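Local coordinates for protein 5-Carboxyvanillate Decarboxylase (Novosphingobium aromaticivorans, PDB 4QRN) that probably removes a carboxyl group from 5-carboxyvanillate as a manganese-binding decarboxylase of the amidohydrolase family, at residues T112-G115 and V116-H120; A43-R47 and E48-V52; D194-F197 and R198-E202. All coordinates share one frame; numbering follows the deposited sequence.

In the fold
Interactions 1 and 2 sit side by side next to the ligand pocket, interaction 1 supplying two of its residues. Their centres are about 10 Å apart, and each is built on the chain that leaves a strand: 38-44 for interaction 2, 106-111 for interaction 1. Thr112 N lies 2.8 Å from Phe44 O, a probable hydrogen bond, and Val116 CG1 packs on Ile49 CD1 at 3.9 Å. Interaction 1 reaches the ligand itself through Thr112 and Ser113; in interaction 2 the side chain of Ile50 is about 8 Å from the bound 4-hydroxy-3-methoxy-5-nitrobenzoic acid (1DF). Interaction 3, in helix 194-203, is separate, its centre about 20 Å from that of interaction 1 and 27 Å from that of interaction 2.

Interaction 1: T112-G115 and V116-H120; sequences TSPG and VQPLH. With 1DF (4-hydroxy-3-methoxy-5-nitrobenzoic acid), chain F.
Pro114 and Pro118 press their rings together at two overlapping beta turns, a type II' turn from Pro114 to Gln117 and a type I turn from Val116 to Leu119, in the loop between strand 106-111 and helix 122-142. The rings cross at about a right angle. Pro114 CG and Pro118 CG are only 3.4 Å apart, tighter than usual for two carbons, with Pro114 puckered C-gamma endo and Pro118 C-gamma exo. A cis peptide bond precedes Pro114, and Gly115 occupies the next position with positive phi (61°), a conformation that residues with a side chain seldom adopt. Gln117 N closes the first turn on Pro114 O at 3.2 Å.

The side chain of Gln117 starts beside its own backbone N, with CG anti to the carbonyl carbon (chi1 -59°), and then runs extended; its CB and CG pass close to Pro114 O. The amide at its end turns to other partners: OE1 accepts from Asn180 N. Val116 sends its branches toward helix 122-142, while Pro114 also rests on Trp70 and Tyr53.

At the other end the loop meets the bound nitrobenzoate. Thr112 carries OG1 opposite its backbone N (chi1 -168°), a rotation that brings the hydroxyl up to the ligand's methoxy group; the same hydroxyl is hydrogen-bonded to Tyr339 OH. The methoxy group is thus approached by a side chain and by the backbone: Thr112 OG1 is 3.3 Å from 1DF OM. Its methyl carbon lies beside the next residue, with Ser113 O 3.5 Å from 1DF CV.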
ATOM      1  N   THR A 112       3.210 -18.470  13.784  1.00  6.61           N
ATOM      2  CA  THR A 112       2.393 -17.347  13.397  1.00  7.65           C
ATOM      3  C   THR A 112       2.892 -16.032  13.981  1.00  6.98           C
ATOM      4  O   THR A 112       3.446 -15.955  15.092  1.00  6.78           O
ATOM      5  CB  THR A 112       0.930 -17.640  13.758  1.00  7.63           C
ATOM      6  OG1 THR A 112       0.078 -16.682  13.139  1.00  7.95           O
ATOM      7  CG2 THR A 112       0.672 -17.615  15.245  1.00  8.03           C
ATOM      8  N   SER A 113       2.678 -14.974  13.207  1.00  6.98           N
ATOM      9  CA  SER A 113       3.129 -13.646  13.583  1.00  7.21           C
ATOM     10  C   SER A 113       2.487 -13.196  14.895  1.00  6.98           C
ATOM     11  O   SER A 113       1.290 -13.382  15.092  1.00  7.34           O
ATOM     12  CB  SER A 113       2.755 -12.697  12.461  1.00  7.86           C
ATOM     13  OG  SER A 113       3.143 -11.381  12.773  1.00  7.53           O
ATOM     14  N   PRO A 114       3.255 -12.534  15.782  1.00  7.16           N
ATOM     15  CA  PRO A 114       4.614 -12.008  15.604  1.00  7.64           C
ATOM     16  C   PRO A 114       5.722 -12.923  16.120  1.00  7.42           C
ATOM     17  O   PRO A 114       6.854 -12.466  16.327  1.00  7.77           O
ATOM     18  CB  PRO A 114       4.571 -10.722  16.434  1.00  8.24           C
ATOM     19  CG  PRO A 114       3.725 -11.123  17.612  1.00  8.36           C
ATOM     20  CD  PRO A 114       2.615 -11.942  16.979  1.00  8.14           C
ATOM     21  N   GLY A 115       5.422 -14.200  16.338  1.00  7.23           N
ATOM     22  CA  GLY A 115       6.440 -15.101  16.851  1.00  7.88           C
ATOM     23  C   GLY A 115       6.931 -14.651  18.217  1.00  7.51           C
ATOM     24  O   GLY A 115       6.148 -14.165  19.048  1.00  8.30           O
ATOM     25  N   VAL A 116       8.232 -14.790  18.466  1.00  7.73           N
ATOM     26  CA  VAL A 116       8.797 -14.338  19.742  1.00  8.46           C
ATOM     27  C   VAL A 116       9.422 -12.957  19.643  1.00  8.37           C
ATOM     28  O   VAL A 116      10.034 -12.474  20.597  1.00  8.72           O
ATOM     29  CB  VAL A 116       9.836 -15.336  20.303  1.00  8.64           C
ATOM     30  CG1 VAL A 116       9.208 -16.710  20.488  1.00  9.61           C
ATOM     31  CG2 VAL A 116      11.082 -15.413  19.440  1.00  9.16           C
ATOM     32  N   GLN A 117       9.260 -12.312  18.494  1.00  7.98           N
ATOM     33  CA  GLN A 117       9.883 -11.020  18.260  1.00  8.31           C
ATOM     34  C   GLN A 117       9.520  -9.926  19.276  1.00  8.10           C
ATOM     35  O   GLN A 117      10.374  -9.120  19.620  1.00  8.79           O
ATOM     36  CB  GLN A 117       9.630 -10.568  16.812  1.00  8.06           C
ATOM     37  CG  GLN A 117      10.195 -11.612  15.842  1.00  8.28           C
ATOM     38  CD  GLN A 117       9.941 -11.360  14.389  1.00  7.94           C
ATOM     39  OE1 GLN A 117       9.794 -12.331  13.642  1.00 10.05           O
ATOM     40  NE2 GLN A 117       9.901 -10.102  13.958  1.00  8.41           N
ATOM     41  N   PRO A 118       8.271  -9.908  19.794  1.00  8.59           N
ATOM     42  CA  PRO A 118       7.938  -8.821  20.734  1.00  8.98           C
ATOM     43  C   PRO A 118       8.474  -9.020  22.156  1.00  9.31           C
ATOM     44  O   PRO A 118       8.323  -8.107  22.977  1.00 10.12           O
ATOM     45  CB  PRO A 118       6.406  -8.848  20.772  1.00  9.85           C
ATOM     46  CG  PRO A 118       5.996  -9.550  19.531  1.00 10.38           C
ATOM     47  CD  PRO A 118       7.061 -10.587  19.295  1.00  9.24           C
ATOM     48  N   LEU A 119       9.012 -10.200  22.459  1.00  9.78           N
ATOM     49  CA  LEU A 119       9.324 -10.547  23.848  1.00 10.95           C
ATOM     50  C   LEU A 119      10.524  -9.769  24.353  1.00 12.09           C
ATOM     51  O   LEU A 119      11.577  -9.687  23.694  1.00 12.68           O
ATOM     52  CB  LEU A 119       9.565 -12.042  23.973  1.00 11.46           C
ATOM     53  CG  LEU A 119       8.318 -12.899  24.218  1.00 11.70           C
ATOM     54  CD1 LEU A 119       7.235 -12.713  23.165  1.00 12.26           C
ATOM     55  CD2 LEU A 119       8.729 -14.355  24.323  1.00 12.88           C
ATOM     56  N   HIS A 120      10.364  -9.193  25.538  1.00 13.45           N
ATOM     57  CA  HIS A 120      11.404  -8.375  26.135  1.00 15.66           C
ATOM     58  C   HIS A 120      12.530  -9.165  26.808  1.00 17.59           C
ATOM     59  O   HIS A 120      13.668  -8.689  26.892  1.00 19.46           O
ATOM     60  CB  HIS A 120      10.757  -7.417  27.124  1.00 16.64           C
ATOM     61  CG  HIS A 120       9.749  -6.513  26.478  1.00 18.78           C
ATOM     62  ND1 HIS A 120       8.385  -6.653  26.645  1.00 20.85           N
ATOM     63  CD2 HIS A 120       9.911  -5.513  25.580  1.00 20.08           C
ATOM     64  CE1 HIS A 120       7.757  -5.735  25.928  1.00 20.65           C
ATOM     65  NE2 HIS A 120       8.661  -5.025  25.280  1.00 20.40           N
TER
HETATM   66  C1  1DF F 402      -4.140 -12.818   9.683  0.91  7.13           C
HETATM   67  CO1 1DF F 402      -3.763 -12.938   8.375  0.91  7.49           C
HETATM   68  CO2 1DF F 402      -3.207 -13.122  10.699  0.91  7.25           C
HETATM   69  CM1 1DF F 402      -2.451 -13.471   8.138  0.91  7.35           C
HETATM   70  CM2 1DF F 402      -2.016 -13.761  10.418  0.91  7.21           C
HETATM   71  OM  1DF F 402      -1.102 -14.121  11.367  0.91  7.81           O
HETATM   72  CZ  1DF F 402      -1.658 -14.068   9.114  0.91  6.97           C
HETATM   73  CC  1DF F 402      -5.476 -12.304  10.072  0.91  7.68           C
HETATM   74  CV  1DF F 402      -1.284 -13.593  12.681  0.91  8.43           C
HETATM   75  O1  1DF F 402      -6.467 -12.513   9.257  0.91  8.13           O
HETATM   76  O2  1DF F 402      -5.595 -11.721  11.156  0.91  8.02           O
HETATM   77  O3  1DF F 402      -0.632 -14.815   8.827  0.91  7.96           O
HETATM   78  N   1DF F 402      -1.884 -13.132   6.787  0.91 10.98           N
HETATM   79  O11 1DF F 402      -0.753 -13.389   6.485  0.91 12.10           O
HETATM   80  O22 1DF F 402      -2.593 -12.415   6.029  0.91 12.55           O

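Interaction 2: A43-R47 and E48-V52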
ATOM      1  N   ALA A  43       0.299 -21.261   8.621  1.00  6.91           N
ATOM      2  CA  ALA A  43       0.646 -20.849   9.973  1.00  6.62           C
ATOM      3  C   ALA A  43       0.297 -21.899  11.033  1.00  7.23           C
ATOM      4  O   ALA A  43      -0.704 -22.632  10.908  1.00  7.46           O
ATOM      5  CB  ALA A  43      -0.089 -19.565  10.310  1.00  7.57           C
ATOM      6  N   PHE A  44       1.086 -21.908  12.114  1.00  6.80           N
ATOM      7  CA  PHE A  44       0.730 -22.662  13.318  1.00  7.36           C
ATOM      8  C   PHE A  44       1.111 -21.831  14.533  1.00  7.47           C
ATOM      9  O   PHE A  44       1.841 -20.838  14.424  1.00  7.44           O
ATOM     10  CB  PHE A  44       1.415 -24.038  13.370  1.00  8.07           C
ATOM     11  CG  PHE A  44       2.875 -23.958  13.661  1.00  8.58           C
ATOM     12  CD1 PHE A  44       3.773 -23.726  12.618  1.00  9.67           C
ATOM     13  CD2 PHE A  44       3.363 -24.085  14.952  1.00  9.47           C
ATOM     14  CE1 PHE A  44       5.123 -23.591  12.834  1.00 11.11           C
ATOM     15  CE2 PHE A  44       4.762 -23.953  15.192  1.00 10.66           C
ATOM     16  CZ  PHE A  44       5.630 -23.711  14.119  1.00 11.11           C
ATOM     17  N   ALA A  45       0.592 -22.223  15.702  1.00  7.85           N
ATOM     18  CA  ALA A  45       0.894 -21.561  16.967  1.00  7.76           C
ATOM     19  C   ALA A  45       1.306 -22.600  17.985  1.00  8.28           C
ATOM     20  O   ALA A  45       0.994 -23.784  17.822  1.00  9.01           O
ATOM     21  CB  ALA A  45      -0.329 -20.811  17.494  1.00  9.11           C
ATOM     22  N   THR A  46       1.972 -22.150  19.051  1.00  8.90           N
ATOM     23  CA  THR A  46       2.130 -22.992  20.228  1.00  9.48           C
ATOM     24  C   THR A  46       1.364 -22.330  21.369  1.00 10.10           C
ATOM     25  O   THR A  46       1.345 -21.109  21.531  1.00  9.73           O
ATOM     26  CB  THR A  46       3.600 -23.242  20.617  1.00 10.31           C
ATOM     27  OG1 THR A  46       4.168 -22.058  21.191  1.00 11.40           O
ATOM     28  CG2 THR A  46       4.417 -23.733  19.411  1.00 12.07           C
ATOM     29  N   ARG A  47       0.754 -23.168  22.190  1.00 10.91           N
ATOM     30  CA  ARG A  47      -0.047 -22.669  23.297  1.00 11.62           C
ATOM     31  C   ARG A  47       0.793 -21.827  24.247  1.00 10.73           C
ATOM     32  O   ARG A  47       0.323 -20.797  24.751  1.00 11.27           O
ATOM     33  CB  ARG A  47      -0.679 -23.851  24.038  1.00 13.95           C
ATOM     34  CG  ARG A  47      -1.690 -23.492  25.135  1.00 16.95           C
ATOM     35  CD  ARG A  47      -2.953 -22.865  24.548  1.00 19.60           C
ATOM     36  NE  ARG A  47      -2.962 -21.446  24.829  1.00 20.67           N
ATOM     37  CZ  ARG A  47      -3.956 -20.613  24.554  1.00 21.46           C
ATOM     38  NH1 ARG A  47      -5.046 -21.034  23.916  1.00 21.84           N
ATOM     39  NH2 ARG A  47      -3.838 -19.340  24.900  1.00 22.06           N
ATOM     40  N   GLU A  48       2.028 -22.253  24.503  1.00 11.06           N
ATOM     41  CA  GLU A  48       2.831 -21.508  25.463  1.00 11.77           C
ATOM     42  C   GLU A  48       3.197 -20.115  24.949  1.00 10.60           C
ATOM     43  O   GLU A  48       3.280 -19.181  25.754  1.00 10.95           O
ATOM     44  CB  GLU A  48       4.077 -22.280  25.900  1.00 13.52           C
ATOM     45  CG  GLU A  48       5.031 -22.596  24.802  1.00 15.19           C
ATOM     46  CD  GLU A  48       6.183 -23.477  25.252  1.00 16.41           C
ATOM     47  OE1 GLU A  48       6.174 -23.969  26.412  1.00 18.34           O
ATOM     48  OE2 GLU A  48       7.100 -23.695  24.427  1.00 16.04           O
ATOM     49  N   ILE A  49       3.359 -19.936  23.632  1.00  9.39           N
ATOM     50  CA  ILE A  49       3.649 -18.602  23.120  1.00  9.34           C
ATOM     51  C   ILE A  49       2.384 -17.738  23.157  1.00  9.30           C
ATOM     52  O   ILE A  49       2.451 -16.581  23.537  1.00  9.83           O
ATOM     53  CB  ILE A  49       4.314 -18.662  21.732  1.00  9.43           C
ATOM     54  CG1 ILE A  49       5.756 -19.176  21.891  1.00  9.93           C
ATOM     55  CG2 ILE A  49       4.322 -17.262  21.064  1.00  9.92           C
ATOM     56  CD1 ILE A  49       6.454 -19.488  20.593  1.00 10.38           C
ATOM     57  N   ILE A  50       1.227 -18.286  22.785  1.00  9.27           N
ATOM     58  CA  ILE A  50      -0.012 -17.515  22.920  0.65  9.95           C
ATOM     59  C   ILE A  50      -0.224 -17.103  24.389  1.00 10.18           C
ATOM     60  O   ILE A  50      -0.658 -15.986  24.662  1.00 10.67           O
ATOM     61  CB  ILE A  50      -1.253 -18.258  22.347  0.65 10.57           C
ATOM     62  CG1 ILE A  50      -1.031 -18.696  20.881  0.65 10.14           C
ATOM     63  CG2 ILE A  50      -2.511 -17.382  22.452  0.65 11.68           C
ATOM     64  CD1 ILE A  50      -0.599 -17.583  19.937  0.65 10.34           C
ATOM     65  N   ASP A  51       0.100 -17.994  25.328  1.00 10.54           N
ATOM     66  CA  ASP A  51      -0.023 -17.638  26.741  1.00 11.08           C
ATOM     67  C   ASP A  51       0.904 -16.478  27.116  1.00 10.51           C
ATOM     68  O   ASP A  51       0.542 -15.650  27.950  1.00 11.26           O
ATOM     69  CB  ASP A  51       0.289 -18.843  27.623  1.00 12.46           C
ATOM     70  CG  ASP A  51      -0.803 -19.882  27.613  1.00 15.07           C
ATOM     71  OD1 ASP A  51      -1.914 -19.600  27.123  1.00 15.93           O
ATOM     72  OD2 ASP A  51      -0.528 -20.994  28.105  1.00 17.20           O
ATOM     73  N   VAL A  52       2.094 -16.393  26.507  1.00 10.41           N
ATOM     74  CA  VAL A  52       2.950 -15.226  26.747  1.00 10.40           C
ATOM     75  C   VAL A  52       2.285 -13.960  26.209  1.00  9.77           C
ATOM     76  O   VAL A  52       2.314 -12.918  26.886  1.00 10.30           O
ATOM     77  CB  VAL A  52       4.354 -15.377  26.122  1.00 11.91           C
ATOM     78  CG1 VAL A  52       5.142 -14.067  26.244  1.00 12.39           C
ATOM     79  CG2 VAL A  52       5.094 -16.529  26.791  1.00 12.98           C
TER
HETATM   80  O   HOH W   1       6.962 -22.777  21.863  1.00 14.85           O
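Glu48 and Thr46 meet through a water. Glu48 CG sits between its backbone N and carbonyl carbon (chi1 62°), and the extended chain beyond it passes Thr46 OG1 and carries OE2 to the water, which donates to it at 2.7 Å and also hydrogen-bonds Thr46 OG1. Glu48 OE2 has a stronger partner in Arg131, with which it forms a salt bridge.

Ile49 comes next, and its N-H points back at Thr46. The bond from Ile49 N to Thr46 OG1 is 3.3 Å and weak, as is its bond to Thr46 O. Ile49 CB, CG1 and CD1 all close in on that hydroxyl oxygen, so the polar atom is flanked by carbon on the helix side. Thr46 is thus the N-cap of helix 47-59, at the point where the chain has left strand 38-44 and enters the first helix after it.

Ile50 N makes a much straighter bond to Thr46 O, 3.1 Å long at 174°. In the conformer given here, one of two, its side chain reaches back over Ala45, Ile50 CG1 lying 4.1 Å from Ala45 CB, and crosses Arg47 at about a right angle, with CB over one face of the guanidinium and CG2 next to NH2.

Asp51 closes the turn. Its N donates to Arg47 O, and Asp51 OD1 meets the guanidinium near its edge, somewhat out of its plane, in a salt bridge 3.0 Å from Arg47 NH2, with a weak second bond from NE. Bends at chi2 and chi3 fold the arginine back for this, leaving the two charged planes 31° apart. An asparagine at Asp51 would probably leave the Arg47 guanidinium without its ionic mate and freer to swing away from Ile50.

Interaction 3: D194-F197 and R198-E202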
ATOM      1  N   ASP A 194      22.668  -7.504  10.689  1.00  9.40           N
ATOM      2  CA  ASP A 194      23.454  -8.106   9.629  1.00  9.94           C
ATOM      3  C   ASP A 194      23.802  -9.594   9.832  1.00  9.94           C
ATOM      4  O   ASP A 194      23.816 -10.320   8.850  1.00  9.49           O
ATOM      5  CB  ASP A 194      24.732  -7.290   9.392  1.00 10.66           C
ATOM      6  CG  ASP A 194      25.478  -7.741   8.164  1.00 11.91           C
ATOM      7  OD1 ASP A 194      24.910  -7.628   7.057  1.00 12.82           O
ATOM      8  OD2 ASP A 194      26.621  -8.216   8.300  1.00 14.40           O
ATOM      9  N   PRO A 195      24.051 -10.053  11.078  1.00 10.35           N
ATOM     10  CA  PRO A 195      24.345 -11.484  11.226  1.00 10.03           C
ATOM     11  C   PRO A 195      23.277 -12.413  10.661  1.00  9.82           C
ATOM     12  O   PRO A 195      23.609 -13.533  10.252  1.00  9.30           O
ATOM     13  CB  PRO A 195      24.505 -11.651  12.742  1.00 10.25           C
ATOM     14  CG  PRO A 195      25.046 -10.308  13.194  1.00 11.15           C
ATOM     15  CD  PRO A 195      24.247  -9.327  12.355  1.00 10.42           C
ATOM     16  N   ILE A 196      22.022 -11.985  10.658  1.00  8.91           N
ATOM     17  CA  ILE A 196      20.964 -12.813  10.134  1.00  8.86           C
ATOM     18  C   ILE A 196      21.157 -12.998   8.619  1.00  8.36           C
ATOM     19  O   ILE A 196      21.031 -14.124   8.116  1.00  8.63           O
ATOM     20  CB  ILE A 196      19.609 -12.160  10.453  1.00  9.33           C
ATOM     21  CG1 ILE A 196      19.319 -12.314  11.954  1.00 10.86           C
ATOM     22  CG2 ILE A 196      18.481 -12.725   9.552  1.00  9.42           C
ATOM     23  CD1 ILE A 196      18.150 -11.457  12.455  1.00 11.81           C
ATOM     24  N   PHE A 197      21.454 -11.916   7.904  1.00  8.67           N
ATOM     25  CA  PHE A 197      21.696 -12.024   6.477  1.00  8.34           C
ATOM     26  C   PHE A 197      22.930 -12.833   6.159  1.00  8.10           C
ATOM     27  O   PHE A 197      22.912 -13.624   5.224  1.00  8.70           O
ATOM     28  CB  PHE A 197      21.732 -10.643   5.841  1.00  8.89           C
ATOM     29  CG  PHE A 197      20.397  -9.955   5.926  1.00  8.46           C
ATOM     30  CD1 PHE A 197      19.340 -10.424   5.175  1.00  8.82           C
ATOM     31  CD2 PHE A 197      20.181  -8.899   6.790  1.00  9.62           C
ATOM     32  CE1 PHE A 197      18.089  -9.834   5.242  1.00  9.16           C
ATOM     33  CE2 PHE A 197      18.926  -8.301   6.882  1.00  9.45           C
ATOM     34  CZ  PHE A 197      17.877  -8.763   6.106  1.00  9.37           C
ATOM     35  N   ARG A 198      23.997 -12.671   6.928  1.00  8.34           N
ATOM     36  CA  ARG A 198      25.204 -13.462   6.708  1.00  8.96           C
ATOM     37  C   ARG A 198      24.858 -14.949   6.804  1.00  8.52           C
ATOM     38  O   ARG A 198      25.310 -15.754   5.976  1.00  8.96           O
ATOM     39  CB  ARG A 198      26.285 -13.096   7.720  1.00  9.36           C
ATOM     40  CG  ARG A 198      26.947 -11.741   7.437  1.00 10.34           C
ATOM     41  CD  ARG A 198      27.974 -11.742   6.306  1.00 11.02           C
ATOM     42  NE  ARG A 198      29.127 -12.555   6.681  1.00 10.23           N
ATOM     43  CZ  ARG A 198      30.090 -12.153   7.504  1.00  9.54           C
ATOM     44  NH1 ARG A 198      30.105 -10.901   7.947  1.00 10.17           N
ATOM     45  NH2 ARG A 198      31.050 -13.004   7.860  1.00 10.57           N
ATOM     46  N   ALA A 199      24.061 -15.328   7.793  1.00  8.43           N
ATOM     47  CA  ALA A 199      23.717 -16.729   7.980  1.00  8.89           C
ATOM     48  C   ALA A 199      22.839 -17.261   6.853  1.00  8.72           C
ATOM     49  O   ALA A 199      23.043 -18.385   6.397  1.00  9.10           O
ATOM     50  CB  ALA A 199      23.042 -16.933   9.340  1.00  9.23           C
ATOM     51  N   LEU A 200      21.861 -16.470   6.408  1.00  8.33           N
ATOM     52  CA  LEU A 200      21.003 -16.892   5.299  1.00  8.97           C
ATOM     53  C   LEU A 200      21.811 -17.159   4.042  1.00  9.01           C
ATOM     54  O   LEU A 200      21.544 -18.122   3.334  1.00  9.58           O
ATOM     55  CB  LEU A 200      19.937 -15.821   5.011  1.00 10.01           C
ATOM     56  CG  LEU A 200      18.845 -15.718   6.067  1.00 11.26           C
ATOM     57  CD1 LEU A 200      18.088 -14.386   5.929  1.00 12.78           C
ATOM     58  CD2 LEU A 200      17.919 -16.907   5.916  1.00 12.67           C
ATOM     59  N   VAL A 201      22.805 -16.321   3.781  1.00  8.99           N
ATOM     60  CA  VAL A 201      23.621 -16.537   2.598  1.00  9.63           C
ATOM     61  C   VAL A 201      24.510 -17.772   2.797  1.00  9.43           C
ATOM     62  O   VAL A 201      24.708 -18.545   1.862  1.00 10.63           O
ATOM     63  CB  VAL A 201      24.424 -15.270   2.279  1.00 11.59           C
ATOM     64  CG1 VAL A 201      25.556 -15.537   1.265  1.00 13.17           C
ATOM     65  CG2 VAL A 201      23.467 -14.153   1.801  1.00 12.32           C
ATOM     66  N   GLU A 202      25.028 -17.980   4.007  1.00  9.46           N
ATOM     67  CA  GLU A 202      25.834 -19.176   4.299  1.00  9.94           C
ATOM     68  C   GLU A 202      25.059 -20.477   4.059  1.00 10.25           C
ATOM     69  O   GLU A 202      25.597 -21.428   3.506  1.00 11.35           O
ATOM     70  CB  GLU A 202      26.345 -19.140   5.737  1.00  9.90           C
ATOM     71  CG  GLU A 202      27.454 -18.112   5.944  1.00 10.79           C
ATOM     72  CD  GLU A 202      27.718 -17.731   7.393  1.00 11.02           C
ATOM     73  OE1 GLU A 202      27.044 -18.249   8.309  1.00 12.32           O
ATOM     74  OE2 GLU A 202      28.627 -16.902   7.607  1.00 12.30           O
TER
HETATM   75  O   HOH W   2      28.775  -8.545   6.853  1.00 16.19           O
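Four successive i to i+4 hydrogen bonds hold this piece of alpha helix: Arg198 N to Asp194 O, Ala199 N to Pro195 O, Leu200 N to Ile196 O and Val201 N to Phe197 O. One turn apart on the outer side, Asp194 and Arg198 carry opposite charges that do not touch: Asp194 OD2 and Arg198 NH1 are 4.4 Å apart, and the carboxylate and guanidinium planes are turned 57° from each other. A water fills the gap, giving a short 2.6 Å bond to Asp194 OD2 and accepting from Arg198 NH1 at 2.9 Å. The arginine bends at chi2 (-77°) and again at chi3, which curls NH1 round to the water while Arg198 CG runs past Asp194 OD2 at 3.6 Å. The other carboxylate oxygen, Asp194 OD1, is hydrogen-bonded to Tyr254 OH.

The inner side is apolar. Ile196 and Leu200 lie side by side and point the same way, with Ile196 CG2 4.0 Å from Leu200 CD1. That same Leu200 CD1 also comes obliquely to the Phe197 ring, 4.2 Å from Phe197 CD1, so one methyl touches both side chains. Ile196 and Leu200 reach Ile179 and Ile177, and Leu200 shares Leu207 with Phe197. Ala199, small and buried, lies against Ala162 and Ile165 of helix 158-170. Such a two-sided helix is the crossover of a beta-alpha-beta unit, here joining the parallel strands 177-179 and 207-209, with its apolar side laid on both of them.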